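Local coordinates for NAD-dependent protein deacylase 2 (Archaeoglobus fulgidus, PDB 4TWJ), which removes acetyl and longer acyl groups from protein lysines in an NAD-dependent reaction and deacetylates the archaeal chromatin protein Alba, at residues S54-K57 and F63-F66; Y133-F138 and E146-R151; R161-L164 and L169-R172. One frame throughout, in Å; residues are numbered along the deposited sequence.

Overall arrangement
Contacts 1 and 3 are buried and wholly apolar across their segments, whereas contact 2 is partly buried, mixes polar and apolar chemistry and includes a zinc ligand. Contact 1 joins helices 53-58 and 60-73 through aromatic rings. It borders both others: W64 packs on P148 and W135 of contact 2, and F56 and F63 pack on L164 of contact 3. Contacts 2 and 3 both reach the three-stranded antiparallel sheet but do not touch, nearest atoms about 6 Å apart. Contact 3 lies closest to the chain centre, about 13 Å away, and contact 2 farthest, at about 23 Å; all three reach the bound acylated side chain, contact 3 also by a hydrogen bond to V163 O.

Contact 1. Residues S54-K57 and F63-F66; sequences SGFK and FWEF
F56 turns an edge of its ring toward the face of F63, an offset edge-to-face pair with centroids 5.6 Å apart and planes at 75°. The touching edge of F56 is CD1-CE1: CD1 lies 3.8 Å from F63 CB, and CE1 meets F63 CD2. F56 CG stands anti to the backbone N (chi1 -173°), which swings the ring across to helix 60-73 although its CB does not set out in that direction. CB of F63 points toward F56.

W64 completes the group. F63 CE2 sits 3.7 Å above the plane of the indole and over its centre, so F63 offers a face to F56 and an edge to W64. The contact between W64 and F56 is slighter, with F56 CE1 4.2 Å from W64 NE1. That nitrogen is already engaged by the carbonyl O of V158, a bond that probably limits rotation of the indole.

K159 and P160 of strand 158-162 also border these rings, while F63 and F66 pack on the modified side chain of the bound peptide. The arrangement is an aromatic cluster joining two short-linked helices in the small, zinc-containing domain of a sirtuin, beside its acyl-lysine site.

Contact 2. Residues Y133-F138 and E146-R151; sequences YDWSEF and EIPRCR. With ZN (zinc ion), chain C; GOL (glycerol), chain I.
The hydroxyl of Y133 reaches the zinc ligand itself: OH lies 3.1 Å from C150 SG, which binds the zinc ion at 2.3 Å. The site is the Cys4 zinc ribbon of the sirtuin small domain, completed by C126, C129 and C153. The same hydroxyl accepts a bent hydrogen bond from R151 N (2.9 Å, 134° at the hydrogen), so a side chain of strand 132-134 holds the backbone right after the zinc cysteine. C150 SG approaches the tyrosine at its ring edge, a sulfur-aromatic contact. A phenylalanine in place of Y133 would keep the ring but would probably leave the R151 amide without this acceptor and take a polar neighbour from the thiolate.

Beside the tyrosine the packing is apolar: F138 CZ stands over one face of the Y133 ring, toward its rim, and P148 CB covers one face of F138 in a CH-pi contact, 3.8 Å from the centroid and close to the ring normal. F138 CG lies anti to its carbonyl carbon (chi1 -70°), which turns one face of the ring to P148. The edge of F138 meets R149 O, with CE1 3.4 Å from it. A glycerol, probably from the crystallisation liquor, bridges the segments: O3 donates to E137 O, O1 donates to R149 O, and R151 NE donates to O2 at 3.0 Å, nearly straight at 162°.

Contact 3. Residues R161-L164 and L169-R172; sequences RVVL and LPQR
V163 carries this contact alone on its side, splitting its two methyl groups between L169 and P170. The tight part is CG2, which comes within 3.6 Å of P170 CD and also lies 4.1 Å from L169 CA. This methyl is anti to the carbonyl carbon of V163, and its partner CG1 is anti to the backbone N (chi1 179°); CG2 thereby faces the L169-P170 link while CG1 turns to the leucine side chain. CG1 meets L169 CD1 more lightly, at 4.0 Å, and the two side chains cross at about a right angle. The CB of the leucine is not directed at V163; the CD1 branch of the isobutyl group makes the approach. No hydrogen bond joins the segments, which bury only about 106 Å² between them, with 6.3 Å separating V163 CA from L169 CA.

The touch at P170 CD is close, but P170, at the N-cap position of helix 171-182, is otherwise partly exposed. The looser side lies at the CG1-CD1 contact and toward the start of that helix, where Q171 is exposed and the side chain of R172 is not modelled past CB. At the far end of the first segment R161 is exposed too, though D125 holds its NE in a salt bridge.

The buried side faces the substrate. L169 also rests on L117 and P198, and both it and V162 pack on the modified side chain of the bound peptide. Here a corner leaving the zinc-domain sheet meets the entry to a helix, and the V163 backbone pairs with H118, the predicted proton acceptor. The V163 carbonyl O is hydrogen-bonded to the modified side chain, and such a backbone carbonyl gripping the substrate is characteristic of the acyl-lysine channel between the two domains of sirtuins.

Contact 1. Residues S54-K57 and F63-F66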
loop_
_atom_site.group_PDB
_atom_site.type_symbol
_atom_site.label_atom_id
_atom_site.label_comp_id
_atom_site.label_asym_id
_atom_site.label_seq_id
_atom_site.Cartn_x
_atom_site.Cartn_y
_atom_site.Cartn_z
ATOM N N SER A 54 -17.841 -0.311 11.705
ATOM C CA SER A 54 -19.128 -0.782 12.227
ATOM C C SER A 54 -19.077 -2.290 12.485
ATOM O O SER A 54 -19.612 -2.773 13.485
ATOM C CB SER A 54 -20.280 -0.427 11.279
ATOM O OG SER A 54 -20.071 -0.962 9.986
ATOM N N GLY A 55 -18.424 -3.026 11.589
ATOM C CA GLY A 55 -18.231 -4.466 11.761
ATOM C C GLY A 55 -17.391 -4.781 12.985
ATOM O O GLY A 55 -17.737 -5.660 13.787
ATOM N N PHE A 56 -16.283 -4.061 13.135
ATOM C CA PHE A 56 -15.398 -4.258 14.284
ATOM C C PHE A 56 -16.104 -3.980 15.613
ATOM O O PHE A 56 -15.899 -4.703 16.590
ATOM C CB PHE A 56 -14.147 -3.377 14.172
ATOM C CG PHE A 56 -13.125 -3.658 15.233
ATOM C CD1 PHE A 56 -12.168 -4.646 15.049
ATOM C CD2 PHE A 56 -13.134 -2.953 16.425
ATOM C CE1 PHE A 56 -11.235 -4.919 16.031
ATOM C CE2 PHE A 56 -12.200 -3.223 17.416
ATOM C CZ PHE A 56 -11.253 -4.206 17.217
ATOM N N LYS A 57 -16.926 -2.933 15.652
ATOM C CA LYS A 57 -17.652 -2.570 16.872
ATOM C C LYS A 57 -18.728 -3.595 17.224
ATOM O O LYS A 57 -19.029 -3.799 18.398
ATOM C CB LYS A 57 -18.268 -1.171 16.746
ATOM C CG LYS A 57 -17.231 -0.059 16.784
ATOM C CD LYS A 57 -17.803 1.295 16.390
ATOM C CE LYS A 57 -18.606 1.938 17.505
ATOM N NZ LYS A 57 -18.855 3.376 17.196
ATOM N N PHE A 63 -13.304 -9.742 12.846
ATOM C CA PHE A 63 -12.168 -9.069 12.229
ATOM C C PHE A 63 -10.881 -9.866 12.432
ATOM O O PHE A 63 -10.100 -10.055 11.500
ATOM C CB PHE A 63 -11.989 -7.656 12.796
ATOM C CG PHE A 63 -10.672 -7.032 12.442
ATOM C CD1 PHE A 63 -10.490 -6.414 11.213
ATOM C CD2 PHE A 63 -9.602 -7.086 13.326
ATOM C CE1 PHE A 63 -9.275 -5.854 10.876
ATOM C CE2 PHE A 63 -8.381 -6.529 12.992
ATOM C CZ PHE A 63 -8.217 -5.911 11.766
ATOM N N TRP A 64 -10.657 -10.327 13.657
ATOM C CA TRP A 64 -9.427 -11.052 13.961
ATOM C C TRP A 64 -9.373 -12.437 13.301
ATOM O O TRP A 64 -8.318 -12.847 12.819
ATOM C CB TRP A 64 -9.215 -11.134 15.474
ATOM C CG TRP A 64 -8.716 -9.835 16.037
ATOM C CD1 TRP A 64 -9.345 -9.022 16.938
ATOM C CD2 TRP A 64 -7.485 -9.190 15.706
ATOM N NE1 TRP A 64 -8.566 -7.916 17.202
ATOM C CE2 TRP A 64 -7.420 -7.997 16.455
ATOM C CE3 TRP A 64 -6.423 -9.515 14.856
ATOM C CZ2 TRP A 64 -6.338 -7.123 16.372
ATOM C CZ3 TRP A 64 -5.348 -8.657 14.781
ATOM C CH2 TRP A 64 -5.311 -7.470 15.536
ATOM N N GLU A 65 -10.497 -13.145 13.270
ATOM C CA GLU A 65 -10.555 -14.443 12.588
ATOM C C GLU A 65 -10.344 -14.273 11.079
ATOM O O GLU A 65 -9.673 -15.082 10.445
ATOM C CB GLU A 65 -11.888 -15.151 12.867
ATOM C CG GLU A 65 -12.100 -15.542 14.326
ATOM C CD GLU A 65 -11.217 -16.687 14.789
ATOM O OE1 GLU A 65 -11.070 -16.863 16.021
ATOM O OE2 GLU A 65 -10.674 -17.418 13.934
ATOM N N PHE A 66 -10.907 -13.208 10.515
ATOM C CA PHE A 66 -10.682 -12.878 9.108
ATOM C C PHE A 66 -9.201 -12.591 8.849
ATOM O O PHE A 66 -8.636 -13.071 7.870
ATOM C CB PHE A 66 -11.540 -11.680 8.696
ATOM C CG PHE A 66 -11.245 -11.167 7.316
ATOM C CD1 PHE A 66 -11.579 -11.919 6.196
ATOM C CD2 PHE A 66 -10.634 -9.932 7.134
ATOM C CE1 PHE A 66 -11.309 -11.448 4.919
ATOM C CE2 PHE A 66 -10.363 -9.454 5.860
ATOM C CZ PHE A 66 -10.700 -10.216 4.752
#

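Contact 2. Residues Y133-F138 and E146-R151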
loop_
_atom_site.group_PDB
_atom_site.type_symbol
_atom_site.label_atom_id
_atom_site.label_comp_id
_atom_site.label_asym_id
_atom_site.label_seq_id
_atom_site.Cartn_x
_atom_site.Cartn_y
_atom_site.Cartn_z
ATOM N N TYR A 133 -0.565 -1.281 22.714
ATOM C CA TYR A 133 0.200 -2.504 22.481
ATOM C C TYR A 133 1.054 -2.408 21.230
ATOM O O TYR A 133 0.728 -1.670 20.298
ATOM C CB TYR A 133 -0.740 -3.700 22.301
ATOM C CG TYR A 133 -1.559 -4.012 23.521
ATOM C CD1 TYR A 133 -2.805 -3.421 23.718
ATOM C CD2 TYR A 133 -1.087 -4.893 24.488
ATOM C CE1 TYR A 133 -3.554 -3.699 24.847
ATOM C CE2 TYR A 133 -1.828 -5.176 25.616
ATOM C CZ TYR A 133 -3.055 -4.578 25.796
ATOM O OH TYR A 133 -3.778 -4.866 26.930
ATOM N N ASP A 134 2.139 -3.180 21.223
ATOM C CA ASP A 134 2.893 -3.478 20.015
ATOM C C ASP A 134 2.438 -4.827 19.486
ATOM O O ASP A 134 2.099 -5.724 20.262
ATOM C CB ASP A 134 4.388 -3.554 20.316
ATOM C CG ASP A 134 4.952 -2.244 20.804
ATOM O OD1 ASP A 134 5.704 -2.257 21.797
ATOM O OD2 ASP A 134 4.649 -1.196 20.202
ATOM N N TRP A 135 2.457 -4.976 18.165
ATOM C CA TRP A 135 2.064 -6.226 17.515
ATOM C C TRP A 135 2.884 -7.429 17.997
ATOM O O TRP A 135 2.366 -8.542 18.078
ATOM C CB TRP A 135 2.179 -6.084 15.997
ATOM C CG TRP A 135 1.780 -7.303 15.228
ATOM C CD1 TRP A 135 2.545 -7.986 14.334
ATOM C CD2 TRP A 135 0.521 -7.985 15.284
ATOM N NE1 TRP A 135 1.844 -9.050 13.823
ATOM C CE2 TRP A 135 0.598 -9.073 14.390
ATOM C CE3 TRP A 135 -0.665 -7.781 15.999
ATOM C CZ2 TRP A 135 -0.466 -9.960 14.193
ATOM C CZ3 TRP A 135 -1.721 -8.663 15.805
ATOM C CH2 TRP A 135 -1.612 -9.738 14.908
ATOM N N SER A 136 4.150 -7.191 18.333
ATOM C CA SER A 136 5.027 -8.231 18.883
ATOM C C SER A 136 4.451 -8.921 20.123
ATOM O O SER A 136 4.823 -10.057 20.424
ATOM C CB SER A 136 6.399 -7.645 19.224
ATOM O OG SER A 136 6.298 -6.661 20.236
ATOM N N GLU A 137 3.558 -8.235 20.836
ATOM C CA GLU A 137 2.934 -8.783 22.041
ATOM C C GLU A 137 1.842 -9.809 21.726
ATOM O O GLU A 137 1.530 -10.661 22.560
ATOM C CB GLU A 137 2.364 -7.654 22.903
ATOM C CG GLU A 137 3.383 -6.584 23.253
ATOM C CD GLU A 137 2.816 -5.522 24.163
ATOM O OE1 GLU A 137 2.545 -5.846 25.331
ATOM O OE2 GLU A 137 2.642 -4.370 23.725
ATOM N N PHE A 138 1.263 -9.730 20.529
ATOM C CA PHE A 138 0.134 -10.584 20.152
ATOM C C PHE A 138 0.467 -11.650 19.120
ATOM O O PHE A 138 -0.275 -12.622 18.979
ATOM C CB PHE A 138 -0.993 -9.729 19.571
ATOM C CG PHE A 138 -1.676 -8.856 20.576
ATOM C CD1 PHE A 138 -2.351 -9.416 21.648
ATOM C CD2 PHE A 138 -1.682 -7.476 20.429
ATOM C CE1 PHE A 138 -2.997 -8.616 22.568
ATOM C CE2 PHE A 138 -2.329 -6.674 21.346
ATOM C CZ PHE A 138 -2.982 -7.244 22.419
ATOM N N GLU A 146 -5.319 -17.582 18.631
ATOM C CA GLU A 146 -5.833 -16.919 19.823
ATOM C C GLU A 146 -5.944 -15.433 19.518
ATOM O O GLU A 146 -4.939 -14.781 19.247
ATOM C CB GLU A 146 -4.923 -17.190 21.014
ATOM C CG GLU A 146 -5.091 -18.607 21.549
ATOM C CD GLU A 146 -3.894 -19.119 22.324
ATOM O OE1 GLU A 146 -4.072 -20.086 23.096
ATOM O OE2 GLU A 146 -2.779 -18.573 22.161
ATOM N N ILE A 147 -7.165 -14.901 19.531
ATOM C CA ILE A 147 -7.368 -13.515 19.121
ATOM C C ILE A 147 -6.784 -12.558 20.155
ATOM O O ILE A 147 -6.763 -12.867 21.348
ATOM C CB ILE A 147 -8.853 -13.156 18.866
ATOM C CG1 ILE A 147 -9.680 -13.249 20.151
ATOM C CG2 ILE A 147 -9.434 -14.043 17.768
ATOM C CD1 ILE A 147 -10.967 -12.456 20.097
ATOM N N PRO A 148 -6.297 -11.396 19.700
ATOM C CA PRO A 148 -5.861 -10.375 20.644
ATOM C C PRO A 148 -6.958 -10.023 21.648
ATOM O O PRO A 148 -8.110 -9.807 21.266
ATOM C CB PRO A 148 -5.524 -9.188 19.738
ATOM C CG PRO A 148 -5.088 -9.832 18.471
ATOM C CD PRO A 148 -5.999 -11.012 18.311
ATOM N N ARG A 149 -6.587 -10.017 22.925
ATOM C CA ARG A 149 -7.457 -9.601 24.015
ATOM C C ARG A 149 -6.650 -8.613 24.838
ATOM O O ARG A 149 -5.433 -8.750 24.949
ATOM C CB ARG A 149 -7.841 -10.793 24.894
ATOM C CG ARG A 149 -8.718 -11.839 24.226
ATOM C CD ARG A 149 -10.182 -11.445 24.181
ATOM N NE ARG A 149 -10.768 -11.271 25.514
ATOM C CZ ARG A 149 -11.246 -12.247 26.290
ATOM N NH1 ARG A 149 -11.235 -13.524 25.899
ATOM N NH2 ARG A 149 -11.757 -11.940 27.481
ATOM N N CYS A 150 -7.316 -7.628 25.423
ATOM C CA CYS A 150 -6.622 -6.680 26.284
ATOM C C CYS A 150 -6.228 -7.356 27.591
ATOM O O CYS A 150 -7.082 -7.887 28.300
ATOM C CB CYS A 150 -7.505 -5.491 26.582
ATOM S SG CYS A 150 -6.715 -4.239 27.613
ATOM N N ARG A 151 -4.941 -7.341 27.908
ATOM C CA ARG A 151 -4.462 -7.978 29.133
ATOM C C ARG A 151 -4.901 -7.213 30.382
ATOM O O ARG A 151 -5.158 -7.821 31.424
ATOM C CB ARG A 151 -2.941 -8.126 29.108
ATOM C CG ARG A 151 -2.378 -8.859 30.322
ATOM C CD ARG A 151 -0.898 -9.144 30.160
ATOM N NE ARG A 151 -0.628 -10.193 29.171
ATOM C CZ ARG A 151 -0.306 -11.459 29.448
ATOM N NH1 ARG A 151 -0.070 -12.309 28.454
ATOM N NH2 ARG A 151 -0.205 -11.894 30.700
HETATM ZN ZN ZN C . -8.517 -2.793 27.891
HETATM C C1 GOL I . -2.068 -10.934 26.090
HETATM O O1 GOL I . -3.333 -10.746 25.443
HETATM C C2 GOL I . -1.034 -9.933 25.560
HETATM O O2 GOL I . -0.889 -8.843 26.482
HETATM C C3 GOL I . 0.347 -10.559 25.376
HETATM O O3 GOL I . 0.277 -11.785 24.642
HETATM O O HOH W 1 -3.166 -12.602 19.922
#

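Contact 3. Residues R161-L164 and L169-R172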
loop_
_atom_site.group_PDB
_atom_site.type_symbol
_atom_site.label_atom_id
_atom_site.label_comp_id
_atom_site.label_asym_id
_atom_site.label_seq_id
_atom_site.Cartn_x
_atom_site.Cartn_y
_atom_site.Cartn_z
ATOM N N ARG A 161 -3.956 -0.088 14.794
ATOM C CA ARG A 161 -3.965 1.262 14.224
ATOM C C ARG A 161 -3.962 1.196 12.696
ATOM O O ARG A 161 -3.075 1.722 12.015
ATOM C CB ARG A 161 -2.808 2.094 14.778
ATOM C CG ARG A 161 -3.011 2.420 16.241
ATOM C CD ARG A 161 -1.998 3.414 16.770
ATOM N NE ARG A 161 -2.109 3.521 18.223
ATOM C CZ ARG A 161 -1.223 4.123 19.012
ATOM N NH1 ARG A 161 -0.137 4.701 18.503
ATOM N NH2 ARG A 161 -1.426 4.151 20.324
ATOM N N VAL A 162 -4.989 0.526 12.192
ATOM C CA VAL A 162 -5.257 0.377 10.778
ATOM C C VAL A 162 -6.533 1.153 10.511
ATOM O O VAL A 162 -7.444 1.158 11.339
ATOM C CB VAL A 162 -5.461 -1.110 10.423
ATOM C CG1 VAL A 162 -6.103 -1.283 9.050
ATOM C CG2 VAL A 162 -4.135 -1.851 10.498
ATOM N N VAL A 163 -6.594 1.814 9.362
ATOM C CA VAL A 163 -7.816 2.473 8.931
ATOM C C VAL A 163 -8.744 1.401 8.372
ATOM O O VAL A 163 -8.455 0.812 7.332
ATOM C CB VAL A 163 -7.536 3.529 7.845
ATOM C CG1 VAL A 163 -8.834 4.190 7.397
ATOM C CG2 VAL A 163 -6.556 4.574 8.361
ATOM N N LEU A 164 -9.846 1.138 9.070
ATOM C CA LEU A 164 -10.865 0.230 8.566
ATOM C C LEU A 164 -11.809 1.005 7.666
ATOM O O LEU A 164 -11.862 2.233 7.726
ATOM C CB LEU A 164 -11.657 -0.391 9.718
ATOM C CG LEU A 164 -10.829 -1.206 10.709
ATOM C CD1 LEU A 164 -11.721 -1.733 11.825
ATOM C CD2 LEU A 164 -10.113 -2.342 10.002
ATOM N N LEU A 169 -8.786 8.810 7.232
ATOM C CA LEU A 169 -7.369 8.468 7.182
ATOM C C LEU A 169 -6.580 9.396 8.092
ATOM O O LEU A 169 -7.042 10.499 8.394
ATOM C CB LEU A 169 -6.831 8.574 5.754
ATOM C CG LEU A 169 -7.103 7.372 4.849
ATOM C CD1 LEU A 169 -8.588 7.128 4.640
ATOM C CD2 LEU A 169 -6.394 7.573 3.518
ATOM N N PRO A 170 -5.382 8.961 8.520
ATOM C CA PRO A 170 -4.530 9.851 9.308
ATOM C C PRO A 170 -4.201 11.115 8.513
ATOM O O PRO A 170 -3.765 11.031 7.361
ATOM C CB PRO A 170 -3.278 9.008 9.583
ATOM C CG PRO A 170 -3.313 7.900 8.592
ATOM C CD PRO A 170 -4.759 7.645 8.309
ATOM N N GLN A 171 -4.427 12.271 9.129
ATOM C CA GLN A 171 -4.416 13.547 8.416
ATOM C C GLN A 171 -3.037 13.964 7.920
ATOM O O GLN A 171 -2.902 14.433 6.786
ATOM C CB GLN A 171 -5.000 14.648 9.298
ATOM C CG GLN A 171 -6.482 14.464 9.565
ATOM C CD GLN A 171 -7.052 15.506 10.502
ATOM O OE1 GLN A 171 -6.345 16.398 10.976
ATOM N NE2 GLN A 171 -8.344 15.403 10.767
ATOM N N ARG A 172 -2.021 13.797 8.764
ATOM C CA ARG A 172 -0.654 14.159 8.390
ATOM C C ARG A 172 -0.190 13.328 7.201
ATOM O O ARG A 172 0.355 13.865 6.240
ATOM C CB ARG A 172 0.305 13.970 9.568
#